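PDB 5EFZ: ethyl acetate hydrolase from Pseudomonas veronii, which hydrolyses ethyl acetate and, in vitro, other acetate esters, a step in the bacterial breakdown of methyl ketones such as 2-butanone. Local coordinates for residues 31-36 with 128-133; 78-83 with 91-96; 144-149 with 350-355; 218-223 with 256-261; 222-227 with 248-253. All coordinates share one frame; numbering follows the deposited sequence.

Contact 1: residues 31-36 with 128-133; sequences GPLPLE and VSAQHT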
# COMPACT_ATOMS: atom_id res chain seq x y z
N GLY A 31 -15.34 34.53 13.01
CA GLY A 31 -15.14 35.74 12.20
C GLY A 31 -14.34 35.44 10.95
O GLY A 31 -14.19 34.27 10.57
N PRO A 32 -13.84 36.49 10.29
CA PRO A 32 -13.11 36.28 9.02
C PRO A 32 -11.83 35.49 9.20
O PRO A 32 -11.15 35.63 10.22
CB PRO A 32 -12.82 37.71 8.54
CG PRO A 32 -12.94 38.56 9.78
CD PRO A 32 -13.98 37.92 10.62
N LEU A 33 -11.51 34.63 8.23
CA LEU A 33 -10.27 33.86 8.30
C LEU A 33 -9.50 34.06 7.00
O LEU A 33 -9.89 33.51 5.97
CB LEU A 33 -10.55 32.37 8.53
CG LEU A 33 -9.33 31.46 8.66
CD1 LEU A 33 -8.49 31.89 9.86
CD2 LEU A 33 -9.73 29.98 8.81
N PRO A 34 -8.44 34.88 7.04
CA PRO A 34 -7.58 34.98 5.85
C PRO A 34 -6.77 33.70 5.72
O PRO A 34 -6.08 33.31 6.66
CB PRO A 34 -6.71 36.22 6.14
CG PRO A 34 -6.69 36.31 7.62
CD PRO A 34 -7.99 35.75 8.13
N LEU A 35 -6.89 33.02 4.59
CA LEU A 35 -6.27 31.72 4.44
C LEU A 35 -4.87 31.86 3.92
O LEU A 35 -4.58 32.81 3.22
CB LEU A 35 -7.09 30.85 3.50
CG LEU A 35 -8.48 30.51 4.00
CD1 LEU A 35 -9.24 29.81 2.88
CD2 LEU A 35 -8.40 29.62 5.26
N GLU A 36 -4.00 30.91 4.28
CA GLU A 36 -2.61 30.97 3.84
C GLU A 36 -2.50 31.08 2.32
O GLU A 36 -1.72 31.88 1.80
CB GLU A 36 -1.82 29.75 4.34
CG GLU A 36 -0.32 29.83 4.01
CD GLU A 36 0.52 28.76 4.70
OE1 GLU A 36 0.01 28.14 5.65
OE2 GLU A 36 1.67 28.53 4.28
N VAL A 128 -5.19 25.51 12.51
CA VAL A 128 -4.56 25.81 13.81
C VAL A 128 -4.76 27.27 14.18
O VAL A 128 -5.03 27.61 15.34
CB VAL A 128 -3.07 25.40 13.78
CG1 VAL A 128 -2.30 25.87 15.06
CG2 VAL A 128 -3.01 23.85 13.67
N SER A 129 -4.66 28.15 13.19
CA SER A 129 -4.92 29.57 13.45
C SER A 129 -6.38 29.80 13.89
O SER A 129 -6.63 30.53 14.86
CB SER A 129 -4.59 30.42 12.21
OG SER A 129 -4.92 31.78 12.45
N ALA A 130 -7.32 29.16 13.19
CA ALA A 130 -8.72 29.23 13.57
C ALA A 130 -8.97 28.67 14.98
O ALA A 130 -9.71 29.28 15.77
CB ALA A 130 -9.61 28.48 12.54
N GLN A 131 -8.39 27.53 15.28
CA GLN A 131 -8.49 26.93 16.63
C GLN A 131 -7.92 27.84 17.71
O GLN A 131 -8.47 27.96 18.83
CB GLN A 131 -7.79 25.58 16.66
CG GLN A 131 -8.55 24.49 15.86
CD GLN A 131 -7.66 23.33 15.46
OE1 GLN A 131 -6.55 23.18 15.96
NE2 GLN A 131 -8.13 22.52 14.49
N HIS A 132 -6.79 28.45 17.42
CA HIS A 132 -6.18 29.36 18.38
C HIS A 132 -7.11 30.55 18.65
O HIS A 132 -7.25 31.01 19.80
CB HIS A 132 -4.83 29.82 17.88
CG HIS A 132 -4.15 30.80 18.80
ND1 HIS A 132 -4.21 32.16 18.60
CD2 HIS A 132 -3.39 30.61 19.90
CE1 HIS A 132 -3.53 32.77 19.56
NE2 HIS A 132 -3.02 31.86 20.36
N THR A 133 -7.77 31.05 17.61
CA THR A 133 -8.69 32.18 17.79
C THR A 133 -9.89 31.74 18.62
O THR A 133 -10.35 32.46 19.50
CB THR A 133 -9.18 32.75 16.42
OG1 THR A 133 -8.07 33.38 15.78
CG2 THR A 133 -10.31 33.79 16.63
O HOH W 1 -5.30 33.53 9.63
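Leu33 carries its CG trans to the backbone N (chi1 -179°), and the second torsion (chi2 62°) then sets CD2 opposite CA, so that CD2 forms the far end of the extended side chain and reaches Ala130 of the helix. CD2 stops 4.0 Å from Ala130 CB, a single methyl-to-methyl contact between buried side chains. The other branch, CD1, is folded back beside CA and looks along the helix toward the preceding residue, with 4.4 Å separating it from Ser129 OG. The CA atoms of Leu33 and Ala130 are 7.2 Å apart, close enough for one leucine to span the gap. Leu33 belongs to the short strand 33-34, which makes a small antiparallel ribbon with strand 40-41 through backbone bonding of Leu33 with Met41. This ribbon lies over helix 124-139, a helix of the alpha/beta-hydrolase fold that follows strand 92-96, so the contact joins an excursion between sheet strands 26-29 and 45-51 to that helix. Beside the apolar pair runs a polar link: a water donates to Pro34 O at 3.1 Å and has a weak bond to Ser129 OG at 3.3 Å. Ile99 and Met41 also pack on Leu33, while Ile30 touches Ala130, and Arg163 of helix 152-163 lies against Ser129.

Contact 2: residues 78-83 with 91-96; sequences IYIGEG and YCIIVV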
# COMPACT_ATOMS: atom_id res chain seq x y z
N ILE A 78 -14.45 6.94 20.53
CA ILE A 78 -13.32 6.00 20.62
C ILE A 78 -12.41 6.31 21.82
O ILE A 78 -11.89 5.39 22.46
CB ILE A 78 -12.50 6.02 19.31
CG1 ILE A 78 -13.41 5.61 18.14
CG2 ILE A 78 -11.27 5.09 19.39
CD1 ILE A 78 -12.86 6.02 16.79
N TYR A 79 -12.26 7.59 22.15
CA TYR A 79 -11.18 8.01 23.06
C TYR A 79 -11.60 8.69 24.37
O TYR A 79 -10.84 8.66 25.35
CB TYR A 79 -10.24 8.96 22.31
CG TYR A 79 -9.57 8.28 21.14
CD1 TYR A 79 -8.56 7.39 21.34
CD2 TYR A 79 -9.96 8.57 19.83
CE1 TYR A 79 -7.94 6.72 20.28
CE2 TYR A 79 -9.34 7.92 18.74
CZ TYR A 79 -8.34 7.00 18.98
OH TYR A 79 -7.73 6.35 17.92
N ILE A 80 -12.78 9.28 24.42
CA ILE A 80 -13.15 10.10 25.58
C ILE A 80 -14.07 9.36 26.55
O ILE A 80 -15.04 8.74 26.13
CB ILE A 80 -13.81 11.42 25.13
CG1 ILE A 80 -12.82 12.22 24.28
CG2 ILE A 80 -14.33 12.22 26.36
CD1 ILE A 80 -13.44 13.50 23.63
N GLY A 81 -13.75 9.42 27.85
CA GLY A 81 -14.63 8.80 28.83
C GLY A 81 -14.03 8.72 30.22
O GLY A 81 -12.81 8.83 30.41
N GLU A 82 -14.87 8.50 31.21
CA GLU A 82 -14.38 8.51 32.58
C GLU A 82 -13.27 7.48 32.88
O GLU A 82 -12.34 7.79 33.62
CB GLU A 82 -15.55 8.36 33.55
CG GLU A 82 -16.25 9.69 33.73
CD GLU A 82 -17.16 9.77 34.94
OE1 GLU A 82 -17.33 8.75 35.65
OE2 GLU A 82 -17.69 10.87 35.17
N GLY A 83 -13.30 6.30 32.31
CA GLY A 83 -12.20 5.40 32.64
C GLY A 83 -10.89 5.67 31.89
O GLY A 83 -9.92 4.95 32.03
N TYR A 91 -10.62 16.81 32.90
CA TYR A 91 -10.18 17.74 31.83
C TYR A 91 -11.36 18.33 31.08
O TYR A 91 -12.44 17.72 31.02
CB TYR A 91 -9.25 17.01 30.85
CG TYR A 91 -8.03 16.52 31.54
CD1 TYR A 91 -6.98 17.38 31.78
CD2 TYR A 91 -7.92 15.19 31.96
CE1 TYR A 91 -5.85 16.95 32.45
CE2 TYR A 91 -6.79 14.75 32.62
CZ TYR A 91 -5.76 15.64 32.86
OH TYR A 91 -4.63 15.22 33.52
N CYS A 92 -11.17 19.53 30.55
CA CYS A 92 -12.08 20.07 29.56
C CYS A 92 -11.56 19.70 28.17
O CYS A 92 -10.58 20.29 27.67
CB CYS A 92 -12.21 21.59 29.71
SG CYS A 92 -13.37 22.32 28.52
N ILE A 93 -12.21 18.74 27.55
CA ILE A 93 -11.74 18.20 26.29
C ILE A 93 -12.52 18.82 25.14
O ILE A 93 -13.75 18.68 25.04
CB ILE A 93 -11.86 16.67 26.28
CG1 ILE A 93 -11.10 16.09 27.50
CG2 ILE A 93 -11.30 16.10 25.00
CD1 ILE A 93 -11.71 14.83 28.05
N ILE A 94 -11.80 19.55 24.30
CA ILE A 94 -12.43 20.40 23.30
C ILE A 94 -12.09 19.81 21.96
O ILE A 94 -10.93 19.85 21.57
CB ILE A 94 -11.94 21.85 23.42
CG1 ILE A 94 -12.23 22.37 24.85
CG2 ILE A 94 -12.57 22.74 22.32
CD1 ILE A 94 -11.68 23.76 25.14
N VAL A 95 -13.10 19.29 21.26
CA VAL A 95 -12.87 18.58 20.01
C VAL A 95 -13.32 19.49 18.86
O VAL A 95 -14.50 19.86 18.79
CB VAL A 95 -13.63 17.26 19.96
CG1 VAL A 95 -13.19 16.47 18.69
CG2 VAL A 95 -13.37 16.47 21.27
N VAL A 96 -12.39 19.87 17.99
CA VAL A 96 -12.68 20.88 16.98
C VAL A 96 -12.62 20.25 15.60
O VAL A 96 -11.59 19.70 15.20
CB VAL A 96 -11.72 22.07 17.07
CG1 VAL A 96 -12.08 23.16 16.01
CG2 VAL A 96 -11.71 22.65 18.53
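Ile80, just past the end of helix 72-79, lays its side chain over Ile93 and Val95 of strand 92-96, within the beta-alpha-beta unit made by strand 61-65, this helix and strand 92-96. Its CG1 is turned away from the carbonyl carbon (chi1 -61°) and the next torsion is extended (chi2 174°), which carries CD1 out to the strand. There the methyl sits between two strand residues, 3.6 Å from Ile93 CG2 and 3.8 Å from Val95 CG2. Ile93 and Val95 are two apart on an extended strand and therefore face the same way, whereas the CB of Ile94 between them points away. Ile93 has the same first torsion as Ile80, but its second (chi2 148°) falls well short of full extension. Ile80 and Ile93 run past each other in opposite sense, so each presents its CG2 to the other's CD1. On Val95 it is the branch beside the backbone N that does the touching. Val64 of the neighbouring parallel strand packs on both Ile93 and Val95, and His51 on Ile80. The second point of the isoleucine pair is looser: Ile80 CG2 and Ile93 CD1 are 4.1 Å apart.

Contact 3: residues 144-149 with 350-355; sequences LALVVG and AHLAEL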
# COMPACT_ATOMS: atom_id res chain seq x y z
N LEU A 144 -2.76 25.17 26.65
CA LEU A 144 -3.35 23.82 26.59
C LEU A 144 -2.54 22.79 27.41
O LEU A 144 -1.31 22.69 27.26
CB LEU A 144 -3.44 23.35 25.15
CG LEU A 144 -4.44 24.19 24.33
CD1 LEU A 144 -4.19 24.03 22.81
CD2 LEU A 144 -5.86 23.79 24.71
N ALA A 145 -3.23 22.04 28.28
CA ALA A 145 -2.59 20.93 29.00
C ALA A 145 -2.06 19.88 28.05
O ALA A 145 -1.07 19.23 28.35
CB ALA A 145 -3.56 20.29 30.01
N LEU A 146 -2.73 19.70 26.90
CA LEU A 146 -2.36 18.66 25.92
C LEU A 146 -3.04 18.99 24.61
O LEU A 146 -4.19 19.44 24.62
CB LEU A 146 -2.80 17.26 26.40
CG LEU A 146 -2.67 16.11 25.39
CD1 LEU A 146 -1.15 15.86 25.13
CD2 LEU A 146 -3.31 14.85 25.96
N VAL A 147 -2.29 18.85 23.51
CA VAL A 147 -2.87 18.75 22.18
C VAL A 147 -2.64 17.31 21.71
O VAL A 147 -1.52 16.81 21.78
CB VAL A 147 -2.25 19.74 21.20
CG1 VAL A 147 -2.93 19.58 19.83
CG2 VAL A 147 -2.46 21.20 21.72
N VAL A 148 -3.69 16.62 21.31
CA VAL A 148 -3.55 15.23 20.88
C VAL A 148 -4.45 14.95 19.68
O VAL A 148 -5.63 15.32 19.67
CB VAL A 148 -3.87 14.22 22.05
CG1 VAL A 148 -5.26 14.50 22.68
CG2 VAL A 148 -3.72 12.73 21.58
N GLY A 149 -3.89 14.27 18.67
CA GLY A 149 -4.70 13.88 17.53
C GLY A 149 -4.01 12.79 16.75
O GLY A 149 -2.81 12.55 16.96
N ALA A 350 -2.39 4.42 28.63
CA ALA A 350 -1.28 4.35 29.58
C ALA A 350 -0.23 5.42 29.25
O ALA A 350 0.26 6.13 30.14
CB ALA A 350 -0.66 2.95 29.59
N HIS A 351 0.11 5.55 27.96
CA HIS A 351 1.08 6.58 27.55
C HIS A 351 0.52 7.99 27.82
O HIS A 351 1.21 8.86 28.35
CB HIS A 351 1.44 6.46 26.06
CG HIS A 351 2.24 5.25 25.71
ND1 HIS A 351 3.41 4.90 26.37
CD2 HIS A 351 2.06 4.29 24.77
CE1 HIS A 351 3.90 3.79 25.84
NE2 HIS A 351 3.09 3.40 24.86
N LEU A 352 -0.73 8.21 27.43
CA LEU A 352 -1.32 9.54 27.63
C LEU A 352 -1.43 9.92 29.11
O LEU A 352 -1.26 11.08 29.48
CB LEU A 352 -2.70 9.62 27.00
CG LEU A 352 -2.76 9.66 25.46
CD1 LEU A 352 -4.23 9.78 25.03
CD2 LEU A 352 -1.90 10.78 24.86
N ALA A 353 -1.75 8.94 29.97
CA ALA A 353 -1.85 9.24 31.39
C ALA A 353 -0.46 9.61 31.93
O ALA A 353 -0.32 10.50 32.78
CB ALA A 353 -2.44 8.03 32.16
N GLU A 354 0.57 8.97 31.40
CA GLU A 354 1.93 9.24 31.85
C GLU A 354 2.32 10.64 31.38
O GLU A 354 2.91 11.41 32.13
CB GLU A 354 2.90 8.20 31.32
CG GLU A 354 4.34 8.47 31.72
CD GLU A 354 5.28 7.34 31.36
OE1 GLU A 354 4.81 6.24 30.98
OE2 GLU A 354 6.50 7.55 31.46
N LEU A 355 1.95 10.97 30.15
CA LEU A 355 2.23 12.30 29.60
C LEU A 355 1.58 13.39 30.42
O LEU A 355 2.20 14.41 30.74
CB LEU A 355 1.76 12.38 28.14
CG LEU A 355 2.01 13.71 27.42
CD1 LEU A 355 3.48 14.11 27.52
CD2 LEU A 355 1.62 13.51 25.93
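This is helix-on-sheet packing between leucine and valine side chains: Leu146 and Val148 of strand 146-150 meet Leu352 and Leu355 of helix 342-356, the last helix of the chain, which covers one face of the central sheet. The local segments bear this out. Their axes approach to 11.1 Å, and their N-to-C directions differ by 163°, nearly antiparallel. The pairing follows from that direction: Leu146 lies nearest Leu355, CA to CA 8.7 Å, and Val148 nearest Leu352, CA to CA 9.1 Å. Residues two apart on the strand and three apart on the helix thus face each other in reverse order. The closest approach is between Leu146 CD1 and Leu355 CD2, 3.7 Å, where the two side chains cross obliquely. Both leucines hold CG trans to the backbone N (chi1 171° and -179°), and in Leu355 the touching CD2 is the branch that lies opposite CA. Leu352 CD2 reaches across to two side chains on the same face of the strand, 4.2 Å from Val148 CG2 and 4.4 Å from Leu146 CD2. The strand runs on to the nucleophile elbow, where the side chain of Ser151, the inferred nucleophile, is about 11 Å from the side chain of Val148. Elsewhere on the helix, Glu354 forms a salt bridge with Arg326, which also bonds His351. Between strand and helix the touching atoms are all methyl carbons, so the contact rests on dispersion and on the burial of apolar surface, with shape rather than bond direction setting the fit.

Contact 4: residues 218-223 with 256-261; sequences RHAKLW and RYFAPM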
# COMPACT_ATOMS: atom_id res chain seq x y z
N ARG A 218 -14.20 3.08 -4.93
CA ARG A 218 -12.78 2.86 -5.32
C ARG A 218 -11.87 3.45 -4.25
O ARG A 218 -10.83 2.89 -3.90
CB ARG A 218 -12.46 3.48 -6.71
CG ARG A 218 -13.24 2.86 -7.88
CD ARG A 218 -13.05 3.65 -9.23
NE ARG A 218 -13.91 3.15 -10.32
CZ ARG A 218 -14.66 3.93 -11.10
NH1 ARG A 218 -14.66 5.25 -10.92
NH2 ARG A 218 -15.40 3.40 -12.07
N HIS A 219 -12.30 4.60 -3.73
CA HIS A 219 -11.62 5.29 -2.64
C HIS A 219 -11.57 4.37 -1.41
O HIS A 219 -10.51 4.18 -0.80
CB HIS A 219 -12.40 6.57 -2.35
CG HIS A 219 -11.74 7.55 -1.43
ND1 HIS A 219 -10.79 8.44 -1.86
CD2 HIS A 219 -11.94 7.80 -0.11
CE1 HIS A 219 -10.43 9.22 -0.84
NE2 HIS A 219 -11.10 8.84 0.22
N ALA A 220 -12.72 3.76 -1.10
CA ALA A 220 -12.79 2.81 0.02
C ALA A 220 -11.88 1.60 -0.20
O ALA A 220 -11.25 1.11 0.75
CB ALA A 220 -14.23 2.33 0.24
N LYS A 221 -11.82 1.08 -1.42
CA LYS A 221 -10.95 -0.08 -1.68
C LYS A 221 -9.48 0.29 -1.47
O LYS A 221 -8.70 -0.50 -0.93
CB LYS A 221 -11.15 -0.61 -3.09
CG LYS A 221 -12.39 -1.44 -3.29
CD LYS A 221 -12.25 -2.15 -4.64
CE LYS A 221 -13.43 -2.96 -5.04
NZ LYS A 221 -13.19 -3.57 -6.40
N LEU A 222 -9.10 1.49 -1.91
CA LEU A 222 -7.72 1.93 -1.71
C LEU A 222 -7.40 2.08 -0.24
O LEU A 222 -6.28 1.77 0.19
CB LEU A 222 -7.47 3.25 -2.44
CG LEU A 222 -7.44 3.11 -3.95
CD1 LEU A 222 -7.73 4.48 -4.63
CD2 LEU A 222 -6.07 2.58 -4.39
N TRP A 223 -8.35 2.57 0.54
CA TRP A 223 -8.20 2.65 1.98
C TRP A 223 -8.07 1.26 2.62
O TRP A 223 -7.38 1.09 3.61
CB TRP A 223 -9.37 3.40 2.62
CG TRP A 223 -9.10 4.86 2.69
CD1 TRP A 223 -9.66 5.86 1.92
CD2 TRP A 223 -8.18 5.51 3.59
NE1 TRP A 223 -9.15 7.09 2.30
CE2 TRP A 223 -8.25 6.91 3.33
CE3 TRP A 223 -7.34 5.05 4.61
CZ2 TRP A 223 -7.46 7.84 4.03
CZ3 TRP A 223 -6.55 5.99 5.32
CH2 TRP A 223 -6.65 7.37 5.03
N ARG A 256 -19.16 1.08 3.16
CA ARG A 256 -20.26 1.67 3.92
C ARG A 256 -19.82 2.95 4.65
O ARG A 256 -20.59 3.91 4.74
CB ARG A 256 -20.84 0.64 4.90
CG ARG A 256 -21.99 1.13 5.76
CD ARG A 256 -22.62 -0.01 6.59
NE ARG A 256 -23.27 -0.99 5.72
CZ ARG A 256 -23.32 -2.30 5.94
NH1 ARG A 256 -22.78 -2.84 7.03
NH2 ARG A 256 -23.94 -3.09 5.06
N TYR A 257 -18.58 2.96 5.12
CA TYR A 257 -18.03 4.12 5.85
C TYR A 257 -18.00 5.36 4.94
O TYR A 257 -18.43 6.45 5.33
CB TYR A 257 -16.61 3.82 6.39
CG TYR A 257 -15.94 5.03 7.02
CD1 TYR A 257 -14.98 5.74 6.34
CD2 TYR A 257 -16.29 5.46 8.30
CE1 TYR A 257 -14.40 6.89 6.90
CE2 TYR A 257 -15.71 6.59 8.87
CZ TYR A 257 -14.76 7.29 8.16
OH TYR A 257 -14.17 8.40 8.70
N PHE A 258 -17.50 5.19 3.72
CA PHE A 258 -17.34 6.33 2.82
C PHE A 258 -18.59 6.65 2.01
O PHE A 258 -18.70 7.76 1.50
CB PHE A 258 -16.17 6.10 1.84
CG PHE A 258 -14.81 6.25 2.48
CD1 PHE A 258 -14.35 7.52 2.84
CD2 PHE A 258 -14.01 5.14 2.75
CE1 PHE A 258 -13.09 7.67 3.46
CE2 PHE A 258 -12.74 5.29 3.35
CZ PHE A 258 -12.31 6.56 3.73
N ALA A 259 -19.51 5.70 1.87
CA ALA A 259 -20.68 5.88 0.99
C ALA A 259 -21.48 7.19 1.18
O ALA A 259 -21.92 7.78 0.20
CB ALA A 259 -21.66 4.68 1.13
N PRO A 260 -21.73 7.61 2.43
CA PRO A 260 -22.61 8.79 2.53
C PRO A 260 -21.87 10.12 2.52
O PRO A 260 -22.51 11.17 2.75
CB PRO A 260 -23.29 8.59 3.89
CG PRO A 260 -22.18 7.97 4.72
CD PRO A 260 -21.44 7.03 3.77
N MET A 261 -20.55 10.10 2.29
CA MET A 261 -19.72 11.30 2.49
C MET A 261 -19.68 12.16 1.24
O MET A 261 -20.02 11.70 0.15
CB MET A 261 -18.31 10.92 2.92
CG MET A 261 -18.29 10.17 4.28
SD MET A 261 -16.61 10.00 4.87
CE MET A 261 -16.90 9.24 6.48
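The Phe258 ring has His219 CD2 over one face and Tyr257 CD1 over the other, with Trp223 CD1 approaching obliquely. The histidine comes edge-on: the ring planes stand at 88° and the centroids 5.0 Å apart, a T-shaped pair in which His219 CD2 is 3.8 Å from Phe258 CE1. Trp223 instead offers a face, over which lies Phe258 CZ, 3.3 Å from Trp223 CD1. The five-membered ring of Trp223 and the Phe258 ring are tilted by only 25° but slid apart, so they hardly overlap. Ala220 CB touches Phe258 CD2 at 3.8 Å. This aromatic cluster joins helices 213-227 and 246-258, in the helical region inserted between sheet strands 170-174 and 296-300, where alpha/beta hydrolases commonly carry a cap. Replacing Phe258 with an alanine would probably open a gap between the two helices and take from the Trp223 indole and the His219 edge a shared support. His219 keeps its rotation through a bond from ND1 to Leu191 O. The Trp223 side chain is about 4 Å from that of His334, an inferred active-site residue, and equally near a bound acetate.

Contact 5: residues 222-227 with 248-253; sequences LWTLMG and MFVDGF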
# COMPACT_ATOMS: atom_id res chain seq x y z
N LEU A 222 -9.10 1.49 -1.91
CA LEU A 222 -7.72 1.93 -1.71
C LEU A 222 -7.40 2.08 -0.24
O LEU A 222 -6.28 1.77 0.19
CB LEU A 222 -7.47 3.25 -2.44
CG LEU A 222 -7.44 3.11 -3.95
CD1 LEU A 222 -7.73 4.48 -4.63
CD2 LEU A 222 -6.07 2.58 -4.39
N TRP A 223 -8.35 2.57 0.54
CA TRP A 223 -8.20 2.65 1.98
C TRP A 223 -8.07 1.26 2.62
O TRP A 223 -7.38 1.09 3.61
CB TRP A 223 -9.37 3.40 2.62
CG TRP A 223 -9.10 4.86 2.69
CD1 TRP A 223 -9.66 5.86 1.92
CD2 TRP A 223 -8.18 5.51 3.59
NE1 TRP A 223 -9.15 7.09 2.30
CE2 TRP A 223 -8.25 6.91 3.33
CE3 TRP A 223 -7.34 5.05 4.61
CZ2 TRP A 223 -7.46 7.84 4.03
CZ3 TRP A 223 -6.55 5.99 5.32
CH2 TRP A 223 -6.65 7.37 5.03
N THR A 224 -8.74 0.27 2.05
CA THR A 224 -8.63 -1.08 2.58
C THR A 224 -7.21 -1.63 2.34
O THR A 224 -6.64 -2.34 3.19
CB THR A 224 -9.65 -2.03 1.94
OG1 THR A 224 -10.97 -1.43 1.99
CG2 THR A 224 -9.67 -3.39 2.69
N LEU A 225 -6.69 -1.33 1.16
CA LEU A 225 -5.36 -1.76 0.75
C LEU A 225 -4.25 -1.18 1.66
O LEU A 225 -3.31 -1.89 2.03
CB LEU A 225 -5.10 -1.34 -0.70
CG LEU A 225 -3.69 -1.64 -1.22
CD1 LEU A 225 -3.47 -3.15 -1.36
CD2 LEU A 225 -3.46 -0.97 -2.54
N MET A 226 -4.37 0.10 1.99
CA MET A 226 -3.29 0.84 2.68
C MET A 226 -3.58 1.13 4.16
O MET A 226 -2.67 1.47 4.89
CB MET A 226 -3.02 2.20 1.98
CG MET A 226 -2.42 2.05 0.57
SD MET A 226 -0.79 1.33 0.58
CE MET A 226 0.16 2.51 1.54
N GLY A 227 -4.82 0.99 4.58
CA GLY A 227 -5.22 1.52 5.88
C GLY A 227 -5.06 0.56 7.04
O GLY A 227 -5.13 0.97 8.20
N MET A 248 -16.80 -9.26 2.48
CA MET A 248 -17.78 -8.73 3.44
C MET A 248 -17.23 -7.53 4.21
O MET A 248 -17.97 -6.59 4.53
CB MET A 248 -18.22 -9.81 4.44
CG MET A 248 -19.22 -10.82 3.87
SD MET A 248 -20.52 -9.97 2.94
CE MET A 248 -20.22 -10.56 1.28
N PHE A 249 -15.93 -7.55 4.50
CA PHE A 249 -15.27 -6.43 5.17
C PHE A 249 -15.20 -5.18 4.29
O PHE A 249 -15.50 -4.06 4.72
CB PHE A 249 -13.88 -6.85 5.61
CG PHE A 249 -13.15 -5.80 6.40
CD1 PHE A 249 -13.52 -5.51 7.70
CD2 PHE A 249 -12.11 -5.10 5.83
CE1 PHE A 249 -12.85 -4.51 8.44
CE2 PHE A 249 -11.42 -4.13 6.56
CZ PHE A 249 -11.80 -3.83 7.85
N VAL A 250 -14.78 -5.37 3.04
CA VAL A 250 -14.73 -4.26 2.11
C VAL A 250 -16.13 -3.65 1.92
O VAL A 250 -16.30 -2.44 2.00
CB VAL A 250 -14.15 -4.70 0.74
CG1 VAL A 250 -14.31 -3.63 -0.29
CG2 VAL A 250 -12.68 -5.06 0.93
N ASP A 251 -17.14 -4.51 1.69
CA ASP A 251 -18.48 -4.00 1.44
C ASP A 251 -19.16 -3.46 2.71
O ASP A 251 -19.77 -2.39 2.67
CB ASP A 251 -19.37 -5.08 0.82
CG ASP A 251 -18.93 -5.48 -0.57
OD1 ASP A 251 -18.04 -4.80 -1.14
OD2 ASP A 251 -19.47 -6.48 -1.08
N GLY A 252 -19.07 -4.21 3.81
CA GLY A 252 -19.86 -3.92 4.99
C GLY A 252 -19.25 -2.94 5.96
O GLY A 252 -19.96 -2.33 6.75
N PHE A 253 -17.94 -2.79 5.92
CA PHE A 253 -17.24 -1.84 6.78
C PHE A 253 -16.73 -0.64 5.95
O PHE A 253 -17.11 0.53 6.19
CB PHE A 253 -16.06 -2.55 7.50
CG PHE A 253 -15.37 -1.72 8.57
CD1 PHE A 253 -14.56 -0.66 8.24
CD2 PHE A 253 -15.50 -2.07 9.91
CE1 PHE A 253 -13.92 0.09 9.23
CE2 PHE A 253 -14.86 -1.34 10.91
CZ PHE A 253 -14.06 -0.25 10.57
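Thr224 turns its CB toward helix 246-258, and the two branches there divide the work between Val250, Phe249 and its own helix. The methyl CG2, trans to the backbone N, does the packing: it sits 3.9 Å from Val250 CG2 and 4.3 Å from Phe249 CE2. It reaches the phenyl ring at the edge, close to the ring plane, and so covers no face. The hydroxyl branch (chi1 -50°) lies beside the backbone N. OG1 is 4.2 Å from Val250 CG2, but its polar bond goes back along its own helix to Ala220 O, satisfying the buried hydroxyl and allowing it to lie against a valine methyl. The Thr224 and Val250 side chains cross at about a right angle, and their CA atoms are 6.9 Å apart, a short spacing permitted by small branched residues. Val250 begins a wider pi-type turn in its helix. Phe249 is held further by edge-to-face pairs with Phe243 and Trp228. The contact lies in the helical region beside the sheet, helix 213-227 having helix 246-258 against Thr224 and, against that same residue, Leu186 of the second subunit.

Overall arrangement
In all five contacts most touching residues are buried, and none is fully exposed. Contacts 2 and 3 serve the central sheet; their centres are 11 Å apart and their packing is purely aliphatic. Contact 1 joins the small two-stranded ribbon to helix 124-139 and alone adds a water link; its helix meets strand 92-96 where Gln131 CG is 3.8 Å from Val96 CG1. Contacts 4 and 5 join the same two helices, 213-227 and 246-258, and share Leu222 and Trp223. Contact 4 is aromatic and lies beside the inferred active-site residue His334, whereas contact 5 is small and methyl-rich. Only these two have segments touched by the second subunit, linking the helical region to the dimer interface.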